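Local coordinates for putative flagellar protein FliS (PDB 4YOK) that is of unknown function but folds into a prealbumin-like N-terminal domain followed by a second beta domain, at residues A[31-36]-A[48-53]; A[35-40]-A[65-70]. One frame throughout, in Å; residues are numbered along the deposited sequence. Where two conformers were deposited one is given.

Contact 1 (A[31-36]-A[48-53]); sequences AVQLQL and SVFVGQ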
loop_
_atom_site.group_PDB
_atom_site.type_symbol
_atom_site.label_atom_id
_atom_site.label_comp_id
_atom_site.label_asym_id
_atom_site.label_seq_id
_atom_site.Cartn_x
_atom_site.Cartn_y
_atom_site.Cartn_z
ATOM N N ALA A 31 8.715 -3.587 -0.739
ATOM C CA ALA A 31 7.920 -3.850 0.461
ATOM C C ALA A 31 6.764 -4.822 0.220
ATOM O O ALA A 31 6.525 -5.700 1.065
ATOM C CB ALA A 31 7.378 -2.566 1.017
ATOM N N VAL A 32 6.045 -4.660 -0.915
ATOM C CA VAL A 32 4.882 -5.484 -1.254
ATOM C C VAL A 32 5.080 -6.112 -2.627
ATOM O O VAL A 32 5.318 -5.409 -3.621
ATOM C CB VAL A 32 3.560 -4.678 -1.168
ATOM C CG1 VAL A 32 2.345 -5.557 -1.493
ATOM C CG2 VAL A 32 3.400 -4.034 0.204
ATOM N N GLN A 33 4.993 -7.457 -2.661
ATOM C CA GLN A 33 5.185 -8.227 -3.875
ATOM C C GLN A 33 4.058 -9.174 -4.154
ATOM O O GLN A 33 3.425 -9.685 -3.230
ATOM C CB GLN A 33 6.482 -9.046 -3.778
ATOM C CG GLN A 33 7.733 -8.179 -3.717
ATOM C CD GLN A 33 8.972 -8.956 -3.347
ATOM O OE1 GLN A 33 9.658 -8.645 -2.368
ATOM N NE2 GLN A 33 9.298 -9.967 -4.131
ATOM N N LEU A 34 3.849 -9.448 -5.437
ATOM C CA LEU A 34 2.937 -10.486 -5.915
ATOM C C LEU A 34 3.767 -11.486 -6.685
ATOM O O LEU A 34 4.930 -11.215 -6.996
ATOM C CB LEU A 34 1.793 -9.935 -6.783
ATOM C CG LEU A 34 0.922 -8.828 -6.189
ATOM C CD1 LEU A 34 -0.073 -8.370 -7.197
ATOM C CD2 LEU A 34 0.238 -9.275 -4.879
ATOM N N GLN A 35 3.193 -12.642 -7.002
ATOM C CA GLN A 35 3.946 -13.646 -7.745
ATOM C C GLN A 35 3.141 -14.118 -8.918
ATOM O O GLN A 35 1.933 -14.279 -8.796
ATOM C CB GLN A 35 4.331 -14.822 -6.830
ATOM C CG GLN A 35 5.387 -14.434 -5.788
ATOM C CD GLN A 35 5.709 -15.587 -4.895
ATOM O OE1 GLN A 35 4.906 -15.991 -4.054
ATOM N NE2 GLN A 35 6.864 -16.180 -5.108
ATOM N N LEU A 36 3.799 -14.289 -10.072
ATOM C CA LEU A 36 3.162 -14.782 -11.304
ATOM C C LEU A 36 3.667 -16.181 -11.570
ATOM O O LEU A 36 4.871 -16.356 -11.774
ATOM C CB LEU A 36 3.473 -13.855 -12.497
ATOM C CG LEU A 36 2.618 -12.601 -12.625
ATOM C CD1 LEU A 36 3.326 -11.561 -13.473
ATOM C CD2 LEU A 36 1.271 -12.925 -13.272
ATOM N N SER A 48 8.480 -12.407 -9.712
ATOM C CA SER A 48 8.082 -11.431 -8.681
ATOM C C SER A 48 7.647 -10.128 -9.325
ATOM O O SER A 48 8.276 -9.670 -10.282
ATOM C CB SER A 48 9.218 -11.147 -7.700
ATOM O OG SER A 48 9.596 -12.292 -6.951
ATOM N N VAL A 49 6.566 -9.537 -8.823
ATOM C CA VAL A 49 6.143 -8.208 -9.312
ATOM C C VAL A 49 5.997 -7.327 -8.082
ATOM O O VAL A 49 5.507 -7.780 -7.051
ATOM C CB VAL A 49 4.921 -8.120 -10.272
ATOM C CG1 VAL A 49 5.174 -8.878 -11.578
ATOM C CG2 VAL A 49 3.634 -8.568 -9.615
ATOM N N PHE A 50 6.489 -6.111 -8.167
ATOM C CA PHE A 50 6.503 -5.209 -7.031
ATOM C C PHE A 50 5.322 -4.242 -7.176
ATOM O O PHE A 50 5.076 -3.703 -8.257
ATOM C CB PHE A 50 7.895 -4.536 -6.926
ATOM C CG PHE A 50 9.008 -5.570 -7.039
ATOM C CD1 PHE A 50 9.489 -5.969 -8.285
ATOM C CD2 PHE A 50 9.498 -6.212 -5.913
ATOM C CE1 PHE A 50 10.434 -6.996 -8.398
ATOM C CE2 PHE A 50 10.476 -7.218 -6.027
ATOM C CZ PHE A 50 10.938 -7.594 -7.267
ATOM N N VAL A 51 4.531 -4.121 -6.116
ATOM C CA VAL A 51 3.320 -3.294 -6.132
ATOM C C VAL A 51 3.686 -1.838 -5.775
ATOM O O VAL A 51 4.510 -1.613 -4.897
ATOM C CB VAL A 51 2.258 -3.908 -5.184
ATOM C CG1 VAL A 51 0.973 -3.102 -5.213
ATOM C CG2 VAL A 51 1.963 -5.371 -5.561
ATOM N N GLY A 52 3.119 -0.876 -6.505
ATOM C CA GLY A 52 3.389 0.547 -6.274
ATOM C C GLY A 52 2.576 1.132 -5.142
ATOM O O GLY A 52 1.731 0.449 -4.560
ATOM N N GLN A 53 2.766 2.419 -4.872
ATOM C CA GLN A 53 2.051 3.135 -3.809
ATOM C C GLN A 53 0.545 3.118 -3.943
ATOM O O GLN A 53 -0.162 3.140 -2.939
ATOM C CB GLN A 53 2.454 4.613 -3.841
ATOM C CG GLN A 53 3.752 4.918 -3.200
ATOM C CD GLN A 53 3.751 6.338 -2.680
ATOM O OE1 GLN A 53 4.238 6.585 -1.599
ATOM N NE2 GLN A 53 3.255 7.305 -3.467
HETATM O O HOH W 1 6.191 -2.305 -2.711
HETATM O O HOH W 2 9.235 -15.002 -7.245
#

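Contact 2 (A[35-40]-A[65-70]); sequences QLYQDG and EYRLTT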
loop_
_atom_site.group_PDB
_atom_site.type_symbol
_atom_site.label_atom_id
_atom_site.label_comp_id
_atom_site.label_asym_id
_atom_site.label_seq_id
_atom_site.Cartn_x
_atom_site.Cartn_y
_atom_site.Cartn_z
ATOM N N GLN A 35 3.193 -12.642 -7.002
ATOM C CA GLN A 35 3.946 -13.646 -7.745
ATOM C C GLN A 35 3.141 -14.118 -8.918
ATOM O O GLN A 35 1.933 -14.279 -8.796
ATOM C CB GLN A 35 4.331 -14.822 -6.830
ATOM C CG GLN A 35 5.387 -14.434 -5.788
ATOM C CD GLN A 35 5.709 -15.587 -4.895
ATOM O OE1 GLN A 35 4.906 -15.991 -4.054
ATOM N NE2 GLN A 35 6.864 -16.180 -5.108
ATOM N N LEU A 36 3.799 -14.289 -10.072
ATOM C CA LEU A 36 3.162 -14.782 -11.304
ATOM C C LEU A 36 3.667 -16.181 -11.570
ATOM O O LEU A 36 4.871 -16.356 -11.774
ATOM C CB LEU A 36 3.473 -13.855 -12.497
ATOM C CG LEU A 36 2.618 -12.601 -12.625
ATOM C CD1 LEU A 36 3.326 -11.561 -13.473
ATOM C CD2 LEU A 36 1.271 -12.925 -13.272
ATOM N N TYR A 37 2.767 -17.178 -11.521
ATOM C CA TYR A 37 3.116 -18.596 -11.752
ATOM C C TYR A 37 2.687 -19.048 -13.127
ATOM O O TYR A 37 1.659 -18.602 -13.627
ATOM C CB TYR A 37 2.461 -19.527 -10.716
ATOM C CG TYR A 37 3.044 -19.418 -9.327
ATOM C CD1 TYR A 37 2.571 -18.467 -8.425
ATOM C CD2 TYR A 37 4.054 -20.284 -8.899
ATOM C CE1 TYR A 37 3.139 -18.327 -7.161
ATOM C CE2 TYR A 37 4.604 -20.174 -7.619
ATOM C CZ TYR A 37 4.142 -19.188 -6.756
ATOM O OH TYR A 37 4.668 -19.020 -5.496
ATOM N N GLN A 38 3.436 -19.992 -13.698
ATOM C CA GLN A 38 3.102 -20.621 -14.981
ATOM C C GLN A 38 3.249 -22.122 -14.822
ATOM O O GLN A 38 4.279 -22.578 -14.326
ATOM C CB GLN A 38 3.993 -20.083 -16.114
ATOM C CG GLN A 38 3.418 -20.317 -17.507
ATOM C CD GLN A 38 3.835 -19.268 -18.512
ATOM O OE1 GLN A 38 4.954 -18.736 -18.484
ATOM N NE2 GLN A 38 2.950 -18.982 -19.459
ATOM N N ASP A 39 2.205 -22.882 -15.168
ATOM C CA ASP A 39 2.244 -24.349 -15.098
ATOM C C ASP A 39 2.448 -24.913 -16.504
ATOM O O ASP A 39 1.625 -24.658 -17.389
ATOM C CB ASP A 39 0.958 -24.892 -14.477
ATOM N N GLY A 40 3.558 -25.620 -16.704
ATOM C CA GLY A 40 3.908 -26.234 -17.987
ATOM C C GLY A 40 5.191 -27.045 -17.942
ATOM O O GLY A 40 5.879 -27.043 -16.911
ATOM N N GLU A 65 -0.531 -18.038 -20.339
ATOM C CA GLU A 65 -1.435 -18.147 -19.200
ATOM C C GLU A 65 -0.639 -18.096 -17.906
ATOM O O GLU A 65 0.368 -18.790 -17.763
ATOM C CB GLU A 65 -2.255 -19.443 -19.294
ATOM C CG GLU A 65 -3.420 -19.481 -18.322
ATOM C CD GLU A 65 -4.507 -20.465 -18.698
ATOM O OE1 GLU A 65 -4.339 -21.673 -18.416
ATOM O OE2 GLU A 65 -5.530 -20.026 -19.271
ATOM N N TYR A 66 -1.085 -17.248 -16.978
ATOM C CA TYR A 66 -0.426 -17.044 -15.687
ATOM C C TYR A 66 -1.391 -17.089 -14.539
ATOM O O TYR A 66 -2.587 -16.810 -14.708
ATOM C CB TYR A 66 0.254 -15.661 -15.643
ATOM C CG TYR A 66 1.417 -15.492 -16.585
ATOM C CD1 TYR A 66 2.711 -15.826 -16.193
ATOM C CD2 TYR A 66 1.237 -14.957 -17.858
ATOM C CE1 TYR A 66 3.793 -15.654 -17.053
ATOM C CE2 TYR A 66 2.309 -14.795 -18.733
ATOM C CZ TYR A 66 3.586 -15.150 -18.329
ATOM O OH TYR A 66 4.649 -14.983 -19.183
ATOM N N ARG A 67 -0.845 -17.387 -13.354
ATOM C CA ARG A 67 -1.603 -17.362 -12.106
ATOM C C ARG A 67 -0.970 -16.303 -11.209
ATOM O O ARG A 67 0.176 -16.443 -10.771
ATOM C CB ARG A 67 -1.681 -18.740 -11.420
ATOM C CG ARG A 67 -2.652 -18.751 -10.229
ATOM C CD ARG A 67 -2.873 -20.143 -9.663
ATOM N NE ARG A 67 -1.852 -20.497 -8.673
ATOM C CZ ARG A 67 -0.786 -21.254 -8.918
ATOM N NH1 ARG A 67 -0.587 -21.761 -10.131
ATOM N NH2 ARG A 67 0.084 -21.516 -7.953
ATOM N N LEU A 68 -1.709 -15.188 -11.001
ATOM C CA LEU A 68 -1.257 -14.059 -10.194
ATOM C C LEU A 68 -1.697 -14.255 -8.741
ATOM O O LEU A 68 -2.904 -14.399 -8.481
ATOM C CB LEU A 68 -1.817 -12.762 -10.775
ATOM C CG LEU A 68 -1.483 -11.476 -10.016
ATOM C CD1 LEU A 68 0.028 -11.160 -10.066
ATOM C CD2 LEU A 68 -2.288 -10.336 -10.591
ATOM N N THR A 69 -0.721 -14.282 -7.791
ATOM C CA THR A 69 -1.075 -14.503 -6.385
ATOM C C THR A 69 -0.306 -13.588 -5.437
ATOM O O THR A 69 0.699 -12.981 -5.817
ATOM C CB THR A 69 -0.873 -15.998 -6.007
ATOM O OG1 THR A 69 -1.431 -16.256 -4.722
ATOM C CG2 THR A 69 0.579 -16.420 -6.012
ATOM N N THR A 70 -0.788 -13.514 -4.167
ATOM C CA THR A 70 -0.094 -12.746 -3.138
ATOM C C THR A 70 1.102 -13.598 -2.692
ATOM O O THR A 70 1.134 -14.808 -2.940
ATOM C CB THR A 70 -1.023 -12.426 -1.972
ATOM O OG1 THR A 70 -1.592 -13.638 -1.464
ATOM C CG2 THR A 70 -2.076 -11.390 -2.325
HETATM O O HOH W 3 1.061 -20.442 -21.039
HETATM O O HOH W 4 0.279 -21.589 -17.074
#

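Contact 1 (A[31-36]-A[48-53])
Gln33 and Phe50 form a non-hydrogen-bonded pair, their side chains side by side on the more exposed face of the sheet. Backbone bonds hold the two strands together. Leu34 and Val49 form a hydrogen-bonded pair. Leu34 N gives its proton to Val49 O over 2.9 Å, and Val49 N returns a bond of 3.0 Å to Leu34 O. A third bond runs from Val51 N to Val32 O, almost straight at 175°. Gln33 CA adds a CA-H...O contact to Val49 O.

Apolar contacts fill the inner side. Val49 has CG2 in the crowded position between its backbone N and carbonyl carbon, where it meets Leu34 CB at 3.6 Å. Its other methyl, CG1, touches Leu36 CD1 at 3.8 Å. Val51 CG2 rests on Leu34 CG at 3.7 Å, and Val51 CB lies near Val32 CG1. Phe57 of strand 56-62 touches both Leu34 and Val49 from the facing sheet.

The outer side is more polar. Gln33 runs alongside Phe50, both pointing the same way, with CG of Gln33 3.4 Å from Phe50 CD2. The side-chain planes of the two are well tilted from each other, so this is no flat stack. Water joins the segments twice. One molecule accepts from Val32 N and bridges to Val51 O, 2.8 Å away. Another sits 2.7 Å from Ser48 OG and takes a weak bond from Gln35 NE2. Asn74 bonds to the backbone of Ala31 and Gln33. This is a beta hairpin of strands 33-37 and 47-50, at the edge of one sheet of the prealbumin-like domain.

Contact 2 (A[35-40]-A[65-70])
Tyr37 and Arg67 lie one over the other across an antiparallel hydrogen-bonded pair. The guanidinium is turned only 15° from the tyrosine ring. Its NH2 stands 3.8 Å above one ring face, offset toward the rim, while NH1 reaches back over Tyr37 CB. Arg67 starts extended and then bends at chi3 (86°), which brings the flat group back over the ring. Arg67 has a second conformer, so this placement describes one of two.

Thr69 meets the same ring at its edge. Its CG2 methyl approaches Tyr37 CE1 to 3.4 Å, near the ring plane. Thr69, like Arg67, has two conformers, and this contact is that of one of them. The hydroxyl of Thr69 bonds to Glu82 O. Tyr37 OH makes a weak bond of 3.4 Å to Gln35 OE1, two residues back on its own strand.

On the other side of the sheet, Leu36 and Leu68 form the non-hydrogen-bonded pair. CD2 of Leu36 lies 3.9 Å from Leu68 CD1 and also packs on Tyr66 CB. Gln38 swings its amide over one face of the Tyr66 ring, the planes 35° apart. Its OE1 is 3.6 Å from Tyr66 CE1. Tyr66 OH bonds to Phe62 O. One water accepts a weak bond from Gln38 NE2 and an ordinary one from Glu65 N; a second water accepts from Asp39 N and donates to Glu65 O.

Four backbone bonds fix the register, two for Gln35 with Thr69 and two for Tyr37 with Arg67, each 2.8 Å long between N and O. Leu61 of strand 56-62 touches Leu36 and Tyr66. The pairing of 33-37 with 64-70 forms the middle of a four-stranded antiparallel sheet in the transthyretin-like (prealbumin-like) domain.

Overall arrangement
Strand 33-37 serves both contacts, meeting 47-50 along one edge in contact 1 and 64-70 along the other in contact 2. The three are neighbours in one sheet of the N-terminal domain, with 47-50 outermost. Contact 1 is the more buried, and valines and leucines do much of its inner packing. The centre of contact 2 lies about 21 Å from the centre of the chain, against about 10 Å for the centre of contact 1. It adds an arginine laid over a tyrosine ring on its partly exposed face. Both have water bridges. Gln35 and Leu36 belong to both. Leu34 joins them directly, its CB lying 3.4 Å from Thr69 O, and Leu34 and Leu68 continue one apolar face.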